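Local coordinates for possible flavin reductase (Haemophilus somnus 129PT, PDB 2R0X), which probably binds FMN and reduces flavin at the expense of NADPH, as a dimer with a split-barrel-like fold, at residues D117-E122 and K135-H140; T72-Q77 and D111-F116; H20-S25 and L68-L73. All coordinates share one frame; numbering follows the deposited sequence.

Contact 1: D117-E122 and K135-H140; sequences DCEITE and KIVDIH
Glu-119 turns CG away from its own carbonyl carbon (chi1 -68°) and runs on extended, while Lys-135 sets CG opposite its backbone N (chi1 179°) and stays straight to NZ, so the two chains run alongside each other. Their charged ends do not touch: OE1 of Glu-119 and NZ of Lys-135 stand 4.6 Å apart, and a water accepts from NZ and donates to OE1. The carboxylate end of Glu-119 also crosses Val-137 at about a right angle, its CD 3.7 Å from the CG1 methyl. The other methyl of Val-137, CG2, is wedged between the residue's own N and carbonyl carbon and presses on Asp-117 O at 3.4 Å. The two strands form an antiparallel hairpin, interrupted by a classic beta bulge in which Val-137 and Asp-138 both face Asp-117. Asp-117 O therefore takes two N-H groups: a short, nearly straight one from Val-137 N (2.8 Å, 164°) and a longer one from Asp-138 N (3.3 Å). At the next hydrogen-bonded pair, Glu-119 and Lys-135 exchange backbone bonds in both directions; a second classic bulge follows, with Thr-121 and Glu-122 opposite Ile-133. On the face of Cys-118 and Ile-136, SG of Cys-118 lies 3.9 Å from CG1 of Ile-136, a residue that also packs on Phe-8 of the second subunit. On the face of Asp-117 and Asp-138 each carboxylate is engaged elsewhere: Asp-117 OD1 with Thr-104 OG1 and OD2 with Thr-103 N, Asp-138 OD2 with Thr-103 OG1.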
ATOM      1  N   ASP A 117      -3.605 -14.549  -6.948  1.00  6.01           N
ATOM      2  CA  ASP A 117      -4.869 -14.686  -7.706  1.00  5.95           C
ATOM      3  C   ASP A 117      -6.021 -14.517  -6.731  1.00  5.27           C
ATOM      4  O   ASP A 117      -6.003 -15.134  -5.694  1.00  6.36           O
ATOM      5  CB  ASP A 117      -4.921 -16.081  -8.365  1.00  6.08           C
ATOM      6  CG  ASP A 117      -5.866 -16.118  -9.548  1.00  6.28           C
ATOM      7  OD1 ASP A 117      -6.397 -15.062  -9.926  1.00  7.02           O
ATOM      8  OD2 ASP A 117      -6.051 -17.229 -10.102  1.00  8.62           O
ATOM      9  N   CYS A 118      -6.950 -13.638  -7.086  1.00  5.62           N
ATOM     10  CA  CYS A 118      -7.932 -13.135  -6.142  1.00  6.86           C
ATOM     11  C   CYS A 118      -9.340 -13.069  -6.686  1.00  6.17           C
ATOM     12  O   CYS A 118      -9.601 -12.904  -7.862  1.00  7.10           O
ATOM     13  CB  CYS A 118      -7.556 -11.708  -5.729  1.00  6.71           C
ATOM     14  SG  CYS A 118      -5.895 -11.447  -5.068  1.00  7.82           S
ATOM     15  N   GLU A 119     -10.256 -13.179  -5.721  1.00  6.67           N
ATOM     16  CA  GLU A 119     -11.657 -12.864  -5.934  1.00  6.63           C
ATOM     17  C   GLU A 119     -11.941 -11.484  -5.382  1.00  7.13           C
ATOM     18  O   GLU A 119     -11.511 -11.169  -4.276  1.00  9.21           O
ATOM     19  CB  GLU A 119     -12.552 -13.890  -5.213  1.00  8.01           C
ATOM     20  CG  GLU A 119     -12.470 -15.283  -5.852  1.00  9.63           C
ATOM     21  CD  GLU A 119     -13.110 -16.396  -5.065  1.00 10.23           C
ATOM     22  OE1 GLU A 119     -13.538 -16.197  -3.902  1.00 14.08           O
ATOM     23  OE2 GLU A 119     -13.121 -17.519  -5.631  1.00 12.06           O
ATOM     24  N   ILE A 120     -12.667 -10.657  -6.141  1.00  7.28           N
ATOM     25  CA  ILE A 120     -12.982  -9.279  -5.690  1.00  8.02           C
ATOM     26  C   ILE A 120     -14.252  -9.434  -4.892  1.00  7.56           C
ATOM     27  O   ILE A 120     -15.354  -9.459  -5.437  1.00  9.86           O
ATOM     28  CB  ILE A 120     -13.164  -8.323  -6.865  1.00  8.50           C
ATOM     29  CG1 ILE A 120     -11.909  -8.280  -7.754  1.00  9.48           C
ATOM     30  CG2 ILE A 120     -13.520  -6.900  -6.359  1.00  9.55           C
ATOM     31  CD1 ILE A 120     -12.026  -7.436  -8.966  1.00 10.18           C
ATOM     32  N   THR A 121     -14.088  -9.505  -3.593  0.50  7.74           N
ATOM     33  CA  THR A 121     -15.143  -9.844  -2.712  0.50  8.95           C
ATOM     34  C   THR A 121     -16.126  -8.680  -2.566  0.50  8.30           C
ATOM     35  O   THR A 121     -17.342  -8.875  -2.571  0.50  8.26           O
ATOM     36  CB  THR A 121     -14.516 -10.242  -1.407  0.50 10.13           C
ATOM     37  OG1 THR A 121     -13.460 -11.204  -1.692  0.50 10.42           O
ATOM     38  CG2 THR A 121     -15.577 -10.808  -0.489  0.50 11.30           C
ATOM     39  N   GLU A 122     -15.602  -7.464  -2.457  1.00  8.01           N
ATOM     40  CA  GLU A 122     -16.433  -6.270  -2.341  1.00  8.81           C
ATOM     41  C   GLU A 122     -15.662  -5.070  -2.917  1.00  7.47           C
ATOM     42  O   GLU A 122     -14.434  -5.089  -3.072  1.00  8.38           O
ATOM     43  CB  GLU A 122     -16.922  -6.084  -0.912  1.00 11.60           C
ATOM     44  CG  GLU A 122     -15.893  -5.680   0.027  1.00 13.92           C
ATOM     45  CD  GLU A 122     -16.367  -5.368   1.440  1.00 16.59           C
ATOM     46  OE1 GLU A 122     -17.581  -5.396   1.715  1.00 18.88           O
ATOM     47  OE2 GLU A 122     -15.501  -5.057   2.263  1.00 20.94           O
ATOM     48  N   LYS A 135     -10.008 -11.315  -1.806  1.00  7.98           N
ATOM     49  CA  LYS A 135      -9.662 -12.543  -1.131  1.00  7.94           C
ATOM     50  C   LYS A 135      -8.685 -13.309  -2.022  1.00  6.71           C
ATOM     51  O   LYS A 135      -8.976 -13.573  -3.183  1.00  7.55           O
ATOM     52  CB  LYS A 135     -10.912 -13.385  -0.888  1.00  9.05           C
ATOM     53  CG  LYS A 135     -10.606 -14.685  -0.215  1.00 10.98           C
ATOM     54  CD  LYS A 135     -11.864 -15.599  -0.144  1.00 14.39           C
ATOM     55  CE  LYS A 135     -11.533 -16.933   0.369  1.00 18.53           C
ATOM     56  NZ  LYS A 135     -12.822 -17.705   0.393  1.00 22.34           N
ATOM     57  N   ILE A 136      -7.571 -13.726  -1.468  1.00  7.00           N
ATOM     58  CA  ILE A 136      -6.541 -14.467  -2.218  1.00  7.77           C
ATOM     59  C   ILE A 136      -6.919 -15.937  -2.280  1.00  6.97           C
ATOM     60  O   ILE A 136      -7.159 -16.569  -1.260  1.00  9.08           O
ATOM     61  CB  ILE A 136      -5.143 -14.295  -1.599  1.00  8.43           C
ATOM     62  CG1 ILE A 136      -4.777 -12.792  -1.591  1.00 10.18           C
ATOM     63  CG2 ILE A 136      -4.120 -15.123  -2.332  1.00 10.74           C
ATOM     64  CD1 ILE A 136      -3.694 -12.491  -0.611  1.00 11.09           C
ATOM     65  N   VAL A 137      -7.001 -16.479  -3.485  1.00  7.55           N
ATOM     66  CA  VAL A 137      -7.377 -17.878  -3.670  1.00  7.71           C
ATOM     67  C   VAL A 137      -6.259 -18.739  -4.253  1.00  8.56           C
ATOM     68  O   VAL A 137      -6.396 -19.960  -4.223  1.00  9.81           O
ATOM     69  CB  VAL A 137      -8.668 -18.037  -4.473  1.00  8.69           C
ATOM     70  CG1 VAL A 137      -9.841 -17.353  -3.716  1.00 10.45           C
ATOM     71  CG2 VAL A 137      -8.532 -17.470  -5.879  1.00 10.01           C
ATOM     72  N   ASP A 138      -5.150 -18.154  -4.728  1.00  7.77           N
ATOM     73  CA  ASP A 138      -4.016 -18.939  -5.185  1.00  8.60           C
ATOM     74  C   ASP A 138      -2.813 -17.985  -5.182  1.00  8.72           C
ATOM     75  O   ASP A 138      -2.974 -16.799  -5.372  1.00  8.32           O
ATOM     76  CB  ASP A 138      -4.322 -19.542  -6.594  1.00 10.46           C
ATOM     77  CG  ASP A 138      -3.569 -20.784  -6.916  1.00 14.76           C
ATOM     78  OD1 ASP A 138      -2.568 -21.098  -6.234  1.00 15.65           O
ATOM     79  OD2 ASP A 138      -3.991 -21.445  -7.914  1.00 14.76           O
ATOM     80  N   ILE A 139      -1.628 -18.527  -4.943  1.00  9.32           N
ATOM     81  CA  ILE A 139      -0.394 -17.731  -4.862  1.00 10.37           C
ATOM     82  C   ILE A 139       0.691 -18.512  -5.572  1.00 10.12           C
ATOM     83  O   ILE A 139       0.798 -19.719  -5.429  1.00 13.98           O
ATOM     84  CB  ILE A 139       0.041 -17.458  -3.417  1.00 12.37           C
ATOM     85  CG1 ILE A 139      -0.933 -16.534  -2.700  1.00 13.73           C
ATOM     86  CG2 ILE A 139       1.481 -16.894  -3.337  1.00 14.41           C
ATOM     87  CD1 ILE A 139      -0.583 -16.195  -1.238  1.00 15.28           C
ATOM     88  N   HIS A 140       1.524 -17.791  -6.317  1.00  9.88           N
ATOM     89  CA  HIS A 140       2.799 -18.288  -6.797  1.00 11.16           C
ATOM     90  C   HIS A 140       3.862 -17.290  -6.337  1.00 10.00           C
ATOM     91  O   HIS A 140       3.669 -16.106  -6.471  1.00 11.20           O
ATOM     92  CB  HIS A 140       2.755 -18.371  -8.314  1.00 15.00           C
ATOM     93  CG  HIS A 140       3.977 -18.944  -8.941  1.00 20.35           C
ATOM     94  ND1 HIS A 140       5.097 -18.184  -9.208  1.00 23.16           N
ATOM     95  CD2 HIS A 140       4.241 -20.190  -9.401  1.00 22.64           C
ATOM     96  CE1 HIS A 140       6.021 -18.947  -9.768  1.00 24.26           C
ATOM     97  NE2 HIS A 140       5.519 -20.160  -9.921  1.00 24.73           N
TER
HETATM   98  O   HOH W   1     -13.800 -18.244  -2.103  1.00 25.78           O

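Contact 2: T72-Q77 and D111-F116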
ATOM      1  N   THR A  72       3.233  -8.947  -8.925  1.00  5.01           N
ATOM      2  CA  THR A  72       4.253  -8.043  -8.369  1.00  4.58           C
ATOM      3  C   THR A  72       5.539  -8.182  -9.179  1.00  4.97           C
ATOM      4  O   THR A  72       5.934  -9.307  -9.503  1.00  6.10           O
ATOM      5  CB  THR A  72       4.481  -8.397  -6.900  1.00  5.31           C
ATOM      6  OG1 THR A  72       3.245  -8.367  -6.195  1.00  6.07           O
ATOM      7  CG2 THR A  72       5.505  -7.411  -6.242  1.00  6.07           C
ATOM      8  N   LEU A  73       6.129  -7.065  -9.577  1.00  5.70           N
ATOM      9  CA  LEU A  73       7.186  -7.060 -10.575  1.00  5.18           C
ATOM     10  C   LEU A  73       8.584  -7.194  -9.977  1.00  5.26           C
ATOM     11  O   LEU A  73       8.886  -6.655  -8.910  1.00  5.51           O
ATOM     12  CB  LEU A  73       7.109  -5.791 -11.416  1.00  5.04           C
ATOM     13  CG  LEU A  73       5.821  -5.558 -12.205  1.00  5.82           C
ATOM     14  CD1 LEU A  73       5.968  -4.368 -13.092  1.00  6.74           C
ATOM     15  CD2 LEU A  73       5.369  -6.786 -12.986  1.00  6.73           C
ATOM     16  N   THR A  74       9.431  -7.883 -10.736  1.00  5.98           N
ATOM     17  CA  THR A  74      10.857  -7.931 -10.440  1.00  6.55           C
ATOM     18  C   THR A  74      11.528  -6.657 -10.949  1.00  6.18           C
ATOM     19  O   THR A  74      11.004  -5.905 -11.771  1.00  6.57           O
ATOM     20  CB  THR A  74      11.582  -9.118 -11.096  1.00  6.82           C
ATOM     21  OG1 THR A  74      11.695  -8.842 -12.480  1.00  7.34           O
ATOM     22  CG2 THR A  74      10.873 -10.471 -10.853  1.00  7.81           C
ATOM     23  N   ALA A  75      12.767  -6.466 -10.513  1.00  6.47           N
ATOM     24  CA  ALA A  75      13.598  -5.314 -10.902  1.00  6.83           C
ATOM     25  C   ALA A  75      13.837  -5.283 -12.382  1.00  7.00           C
ATOM     26  O   ALA A  75      14.178  -4.220 -12.903  1.00  9.66           O
ATOM     27  CB  ALA A  75      14.926  -5.324 -10.133  1.00  8.58           C
ATOM     28  N   GLU A  76      13.690  -6.430 -13.064  1.00  6.85           N
ATOM     29  CA  GLU A  76      13.911  -6.541 -14.491  1.00  7.14           C
ATOM     30  C   GLU A  76      12.709  -6.171 -15.322  1.00  8.41           C
ATOM     31  O   GLU A  76      12.803  -6.150 -16.556  1.00  9.57           O
ATOM     32  CB  GLU A  76      14.340  -7.972 -14.839  1.00  9.01           C
ATOM     33  CG  GLU A  76      15.712  -8.355 -14.304  1.00 10.88           C
ATOM     34  CD  GLU A  76      15.762  -8.568 -12.802  1.00 12.80           C
ATOM     35  OE1 GLU A  76      14.884  -9.213 -12.206  1.00 14.63           O
ATOM     36  OE2 GLU A  76      16.713  -8.057 -12.164  1.00 15.49           O
ATOM     37  N   GLN A  77      11.565  -5.861 -14.704  1.00  7.23           N
ATOM     38  CA  GLN A  77      10.312  -5.662 -15.429  1.00  7.05           C
ATOM     39  C   GLN A  77       9.828  -4.215 -15.494  1.00  6.92           C
ATOM     40  O   GLN A  77       8.641  -3.940 -15.606  1.00  7.71           O
ATOM     41  CB  GLN A  77       9.236  -6.583 -14.823  1.00  7.19           C
ATOM     42  CG  GLN A  77       9.526  -8.034 -15.131  1.00  7.58           C
ATOM     43  CD  GLN A  77       8.598  -9.011 -14.441  1.00  6.35           C
ATOM     44  OE1 GLN A  77       8.332  -8.937 -13.239  1.00  6.79           O
ATOM     45  NE2 GLN A  77       8.141 -10.038 -15.188  1.00  7.82           N
ATOM     46  N   ASP A 111       7.553 -15.169 -14.753  1.00  7.39           N
ATOM     47  CA  ASP A 111       8.776 -14.503 -14.324  1.00  8.43           C
ATOM     48  C   ASP A 111       8.524 -13.281 -13.428  1.00  7.15           C
ATOM     49  O   ASP A 111       9.390 -12.431 -13.298  1.00  8.61           O
ATOM     50  CB  ASP A 111       9.657 -14.116 -15.546  1.00  9.99           C
ATOM     51  CG  ASP A 111      11.156 -14.296 -15.337  1.00 10.49           C
ATOM     52  OD1 ASP A 111      11.581 -14.884 -14.326  1.00 13.20           O
ATOM     53  OD2 ASP A 111      11.914 -13.822 -16.227  1.00 13.81           O
ATOM     54  N   ALA A 112       7.366 -13.215 -12.799  1.00  7.57           N
ATOM     55  CA  ALA A 112       7.072 -12.163 -11.843  1.00  7.12           C
ATOM     56  C   ALA A 112       7.718 -12.446 -10.487  1.00  6.89           C
ATOM     57  O   ALA A 112       8.128 -13.552 -10.172  1.00  8.89           O
ATOM     58  CB  ALA A 112       5.572 -12.008 -11.669  1.00  8.69           C
ATOM     59  N   LEU A 113       7.752 -11.448  -9.616  1.00  5.90           N
ATOM     60  CA  LEU A 113       8.234 -11.610  -8.271  1.00  5.71           C
ATOM     61  C   LEU A 113       7.255 -12.435  -7.422  1.00  5.82           C
ATOM     62  O   LEU A 113       7.648 -13.285  -6.633  1.00  7.04           O
ATOM     63  CB  LEU A 113       8.488 -10.263  -7.624  1.00  6.00           C
ATOM     64  CG  LEU A 113       9.264 -10.275  -6.316  1.00  6.67           C
ATOM     65  CD1 LEU A 113      10.729 -10.509  -6.637  1.00  9.07           C
ATOM     66  CD2 LEU A 113       9.062  -8.962  -5.556  1.00  8.14           C
ATOM     67  N   ILE A 114       5.967 -12.117  -7.558  1.00  5.64           N
ATOM     68  CA  ILE A 114       4.891 -12.762  -6.801  1.00  6.21           C
ATOM     69  C   ILE A 114       3.637 -12.678  -7.642  1.00  5.60           C
ATOM     70  O   ILE A 114       3.466 -11.712  -8.367  1.00  6.13           O
ATOM     71  CB  ILE A 114       4.575 -12.042  -5.422  1.00  6.08           C
ATOM     72  CG1 ILE A 114       5.776 -11.287  -4.834  1.00  7.77           C
ATOM     73  CG2 ILE A 114       4.039 -13.056  -4.442  1.00  7.75           C
ATOM     74  CD1 ILE A 114       5.415 -10.355  -3.693  1.00  7.59           C
ATOM     75  N   ASN A 115       2.763 -13.663  -7.501  1.00  5.70           N
ATOM     76  CA  ASN A 115       1.483 -13.686  -8.164  1.00  6.00           C
ATOM     77  C   ASN A 115       0.387 -14.035  -7.158  1.00  5.84           C
ATOM     78  O   ASN A 115       0.445 -15.098  -6.548  1.00  7.53           O
ATOM     79  CB  ASN A 115       1.444 -14.704  -9.322  1.00  7.25           C
ATOM     80  CG  ASN A 115       2.643 -14.579 -10.281  1.00  6.82           C
ATOM     81  OD1 ASN A 115       3.651 -15.274 -10.108  1.00  8.64           O
ATOM     82  ND2 ASN A 115       2.516 -13.738 -11.300  1.00  6.63           N
ATOM     83  N   PHE A 116      -0.556 -13.127  -6.953  1.00  5.13           N
ATOM     84  CA  PHE A 116      -1.684 -13.355  -6.052  1.00  5.61           C
ATOM     85  C   PHE A 116      -2.968 -13.372  -6.860  1.00  5.90           C
ATOM     86  O   PHE A 116      -3.359 -12.375  -7.431  1.00  6.28           O
ATOM     87  CB  PHE A 116      -1.819 -12.224  -5.030  1.00  6.63           C
ATOM     88  CG  PHE A 116      -0.606 -11.913  -4.204  1.00  6.18           C
ATOM     89  CD1 PHE A 116       0.335 -11.002  -4.638  1.00  7.13           C
ATOM     90  CD2 PHE A 116      -0.443 -12.468  -2.968  1.00  7.91           C
ATOM     91  CE1 PHE A 116       1.424 -10.655  -3.829  1.00  7.06           C
ATOM     92  CE2 PHE A 116       0.640 -12.087  -2.150  1.00  9.66           C
ATOM     93  CZ  PHE A 116       1.554 -11.189  -2.618  1.00  8.48           C
TER
HETATM   94  O   HOH W   2      11.533 -11.012 -14.182  1.00 11.12           O
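Backbone bonds join Thr-72 to Leu-113 and Ile-114, where strand 114-126 begins. Thr-72 N gives a 2.8 Å bond to Ile-114 O, and Thr-72 O receives Leu-113 N, also at 2.8 Å, plus a weak, longer bond from Ile-114 N. Leu-113 and Ile-114 thus both face Thr-72, a classic beta bulge at the mouth of the strand pair. Side-chain packing is centred on the same threonine. With its CG2 methyl opposite the backbone N and OG1 opposite the carbonyl carbon (chi1 -55°), Thr-72 lies alongside Ile-114, CB to CG1 3.8 Å, and CG2 meets Leu-113 CD2 obliquely at 3.9 Å. Its OG1, hydrogen-bonded to His-20 ND1 of strand 17-25, makes a van der Waals contact in plane at the Phe-116 ring edge, 3.8 Å from CE1. The CG2 methyl of Thr-74 rests against the 111-113 backbone, 3.5 Å from Asp-111 O. Side-chain polar bonds shape the turn. Gln-77, extended beyond CG, reaches back so that a lone pair of OE1 takes Thr-74 N almost straight (167°), while Thr-74 OG1 accepts from Glu-76 N in an ST turn. Together with the backbone bond from Gln-77 N to Thr-74 O, they close the type I turn, and Gln-77 is the N-cap of the following helix. A water bridges the segments, 2.8 Å from Thr-74 OG1 and donating to Asp-111 O. Asp-111 is tied outward by a salt bridge to Lys-145. The contact occupies the exit from strand 67-72, ahead of helix 78-84: Leu-73 packs on Val-19 of strand 17-25 and Leu-109 of strand 108-109, Phe-116 leans on Ile-136 and Ile-139 of strand 129-141, and Gln-14 of the second subunit packs on Ile-114.

Contact 3: H20-S25 and L68-L73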
ATOM      1  N   HIS A  20       3.178  -3.347  -9.368  1.00  5.66           N
ATOM      2  CA  HIS A  20       2.401  -4.525  -9.730  1.00  5.71           C
ATOM      3  C   HIS A  20       1.715  -4.285 -11.067  1.00  5.36           C
ATOM      4  O   HIS A  20       1.402  -3.132 -11.447  1.00  6.94           O
ATOM      5  CB  HIS A  20       1.309  -4.784  -8.687  1.00  5.77           C
ATOM      6  CG  HIS A  20       1.739  -4.637  -7.295  1.00  5.33           C
ATOM      7  ND1 HIS A  20       2.245  -5.680  -6.562  1.00  6.45           N
ATOM      8  CD2 HIS A  20       1.768  -3.531  -6.525  1.00  6.16           C
ATOM      9  CE1 HIS A  20       2.599  -5.196  -5.385  1.00  6.75           C
ATOM     10  NE2 HIS A  20       2.320  -3.897  -5.335  1.00  6.90           N
ATOM     11  N   ILE A  21       1.425  -5.363 -11.797  1.00  4.83           N
ATOM     12  CA  ILE A  21       0.530  -5.310 -12.930  1.00  5.55           C
ATOM     13  C   ILE A  21      -0.704  -6.131 -12.536  1.00  4.64           C
ATOM     14  O   ILE A  21      -0.583  -7.325 -12.172  1.00  5.36           O
ATOM     15  CB  ILE A  21       1.164  -5.788 -14.227  1.00  6.48           C
ATOM     16  CG1 ILE A  21       2.256  -4.803 -14.644  1.00  6.52           C
ATOM     17  CG2 ILE A  21       0.095  -5.883 -15.325  1.00  6.65           C
ATOM     18  CD1 ILE A  21       3.128  -5.284 -15.815  1.00  7.94           C
ATOM     19  N   VAL A  22      -1.851  -5.476 -12.478  1.00  4.73           N
ATOM     20  CA  VAL A  22      -3.094  -6.072 -12.003  1.00  5.02           C
ATOM     21  C   VAL A  22      -3.893  -6.443 -13.229  1.00  5.26           C
ATOM     22  O   VAL A  22      -4.180  -5.593 -14.054  1.00  6.56           O
ATOM     23  CB  VAL A  22      -3.832  -5.073 -11.115  1.00  6.38           C
ATOM     24  CG1 VAL A  22      -5.208  -5.653 -10.686  1.00  7.56           C
ATOM     25  CG2 VAL A  22      -2.947  -4.713  -9.879  1.00  7.36           C
ATOM     26  N   THR A  23      -4.303  -7.708 -13.335  1.00  5.61           N
ATOM     27  CA  THR A  23      -4.942  -8.193 -14.555  1.00  5.65           C
ATOM     28  C   THR A  23      -6.250  -8.898 -14.224  1.00  6.38           C
ATOM     29  O   THR A  23      -6.517  -9.301 -13.114  1.00  6.80           O
ATOM     30  CB  THR A  23      -4.037  -9.207 -15.252  1.00  6.32           C
ATOM     31  OG1 THR A  23      -3.864 -10.319 -14.403  1.00  7.46           O
ATOM     32  CG2 THR A  23      -2.680  -8.596 -15.622  1.00  6.91           C
ATOM     33  N   THR A  24      -7.051  -9.063 -15.275  1.00  6.71           N
ATOM     34  CA  THR A  24      -8.276  -9.837 -15.226  1.00  7.69           C
ATOM     35  C   THR A  24      -8.507 -10.385 -16.643  1.00  8.80           C
ATOM     36  O   THR A  24      -7.872  -9.973 -17.616  1.00  9.98           O
ATOM     37  CB  THR A  24      -9.480  -9.019 -14.693  1.00  7.74           C
ATOM     38  OG1 THR A  24     -10.559  -9.899 -14.382  1.00  9.91           O
ATOM     39  CG2 THR A  24      -9.958  -7.959 -15.686  1.00  8.71           C
ATOM     40  N   SER A  25      -9.468 -11.304 -16.728  0.50 13.12           N
ATOM     41  CA  SER A  25      -9.775 -12.053 -17.944  0.50 17.44           C
ATOM     42  C   SER A  25     -11.170 -11.795 -18.439  0.50 21.60           C
ATOM     43  O   SER A  25     -12.103 -11.761 -17.625  0.50 20.37           O
ATOM     44  CB  SER A  25      -9.800 -13.517 -17.594  0.50 18.29           C
ATOM     45  OG  SER A  25     -11.020 -13.749 -16.903  0.50 21.03           O
ATOM     46  N   LEU A  68      -9.227 -10.855 -10.035  1.00  5.96           N
ATOM     47  CA  LEU A  68      -8.036 -10.185 -10.535  1.00  5.75           C
ATOM     48  C   LEU A  68      -6.827 -10.975 -10.065  1.00  5.93           C
ATOM     49  O   LEU A  68      -6.867 -11.713  -9.101  1.00  6.63           O
ATOM     50  CB  LEU A  68      -7.977  -8.720 -10.103  1.00  5.72           C
ATOM     51  CG  LEU A  68      -7.940  -8.338  -8.646  1.00  5.92           C
ATOM     52  CD1 LEU A  68      -6.582  -8.571  -8.019  1.00  6.28           C
ATOM     53  CD2 LEU A  68      -8.284  -6.865  -8.510  1.00  7.19           C
HETATM   54  N   MSE A  69      -5.718 -10.717 -10.754  1.00  5.35           N
HETATM   55  CA  MSE A  69      -4.393 -11.204 -10.376  1.00  5.60           C
HETATM   56  C   MSE A  69      -3.502 -10.012 -10.067  1.00  5.57           C
HETATM   57  O   MSE A  69      -3.421  -9.096 -10.897  1.00  6.23           O
HETATM   58  CB  MSE A  69      -3.804 -11.971 -11.550  1.00  6.35           C
HETATM   59  CG  MSE A  69      -2.408 -12.527 -11.308  1.00  6.09           C
HETATM   60 SE   MSE A  69      -2.284 -14.168 -10.318  0.75  5.40          SE
HETATM   61  CE  MSE A  69      -3.248 -15.226 -11.653  1.00  7.76           C
ATOM     62  N   VAL A  70      -2.849 -10.016  -8.908  1.00  5.29           N
ATOM     63  CA  VAL A  70      -1.803  -9.038  -8.621  1.00  5.29           C
ATOM     64  C   VAL A  70      -0.475  -9.695  -8.994  1.00  4.65           C
ATOM     65  O   VAL A  70      -0.082 -10.676  -8.389  1.00  5.47           O
ATOM     66  CB  VAL A  70      -1.790  -8.593  -7.153  1.00  5.54           C
ATOM     67  CG1 VAL A  70      -0.642  -7.641  -6.878  1.00  6.02           C
ATOM     68  CG2 VAL A  70      -3.137  -7.906  -6.820  1.00  6.28           C
ATOM     69  N   ASN A  71       0.180  -9.139 -10.007  1.00  4.65           N
ATOM     70  CA  ASN A  71       1.503  -9.616 -10.451  1.00  4.70           C
ATOM     71  C   ASN A  71       2.575  -8.626 -10.013  1.00  4.49           C
ATOM     72  O   ASN A  71       2.714  -7.548 -10.629  1.00  5.99           O
ATOM     73  CB  ASN A  71       1.503  -9.730 -11.988  1.00  5.59           C
ATOM     74  CG  ASN A  71       0.461 -10.675 -12.502  1.00  5.39           C
ATOM     75  OD1 ASN A  71       0.619 -11.899 -12.412  1.00  6.22           O
ATOM     76  ND2 ASN A  71      -0.616 -10.133 -13.048  1.00  6.61           N
ATOM     77  N   THR A  72       3.233  -8.947  -8.925  1.00  5.01           N
ATOM     78  CA  THR A  72       4.253  -8.043  -8.369  1.00  4.58           C
ATOM     79  C   THR A  72       5.539  -8.182  -9.179  1.00  4.97           C
ATOM     80  O   THR A  72       5.934  -9.307  -9.503  1.00  6.10           O
ATOM     81  CB  THR A  72       4.481  -8.397  -6.900  1.00  5.31           C
ATOM     82  OG1 THR A  72       3.245  -8.367  -6.195  1.00  6.07           O
ATOM     83  CG2 THR A  72       5.505  -7.411  -6.242  1.00  6.07           C
ATOM     84  N   LEU A  73       6.129  -7.065  -9.577  1.00  5.70           N
ATOM     85  CA  LEU A  73       7.186  -7.060 -10.575  1.00  5.18           C
ATOM     86  C   LEU A  73       8.584  -7.194  -9.977  1.00  5.26           C
ATOM     87  O   LEU A  73       8.886  -6.655  -8.910  1.00  5.51           O
ATOM     88  CB  LEU A  73       7.109  -5.791 -11.416  1.00  5.04           C
ATOM     89  CG  LEU A  73       5.821  -5.558 -12.205  1.00  5.82           C
ATOM     90  CD1 LEU A  73       5.968  -4.368 -13.092  1.00  6.74           C
ATOM     91  CD2 LEU A  73       5.369  -6.786 -12.986  1.00  6.73           C
TER
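His-20 and Thr-72 lie side by side at one end of this antiparallel pair, with ND1 of the ring 2.9 Å from OG1; the hydroxyl sits at the ring edge, in its plane, and either partner could donate. Val-70 CG1 comes obliquely to the same ring, 3.5 Å from ND1. A close-knit part centres on Asn-71, whose first torsion (chi1 -60°) holds the side-chain amide beside the backbone N, so that ND2 can join N at one acceptor: each lies 2.9 Å from Ile-21 O, on opposite faces of the carbonyl plane. The Thr-23 side chain crosses that of Asn-71 at about a right angle, its OG1 3.3 Å from CB of Met-69 (selenomethionine) and bonded to Pro-107 O. Thr-23 and Met-69 also exchange two backbone bonds. Around Val-22 the side chains touch more loosely: Val-22 CG2 and Val-70 CG2 are 4.4 Å apart, and Val-22 CG1 meets Leu-68 CD2 at 4.0 Å, where Phe-62 of helix 59-65 packs on both residues. All the touching residues are buried, within the curled sheet of the split barrel between strands 30-43 and 114-126; exposure increases toward Ser-25. The Asn-71 amide, the Thr-23 and Thr-72 hydroxyls and His-20 ND1 are thus satisfied by directed bonds, and ND2 on Ile-21 O, with OD1 receiving Asn-115 ND2 and Leu-109 N, probably fixes the amide's rotation.

How the contacts relate
From the N terminus, strand 17-25 comes first; contact 3 brings 68-73 back to it, closing a loop that holds strands 30-43 and 46-53 and helix 59-65. Contact 2 starts on the residues where contact 3 ends, sharing Thr-72 and Leu-73, and closes the next excursion, through helices 78-84 and 90-94 and the small two-stranded sheet. Contact 1 then closes the short hairpin of strands 114-126 and 129-141. The three follow in series, without nesting or crossing, and together align strands 17-25, 67-72, 114-126 and 129-141 in one sheet. Cys-118 N to Leu-68 O joins contacts 1 and 3, Phe-116 O to Val-70 N joins 2 and 3, and His-140 O to Asn-115 N joins 1 and 2.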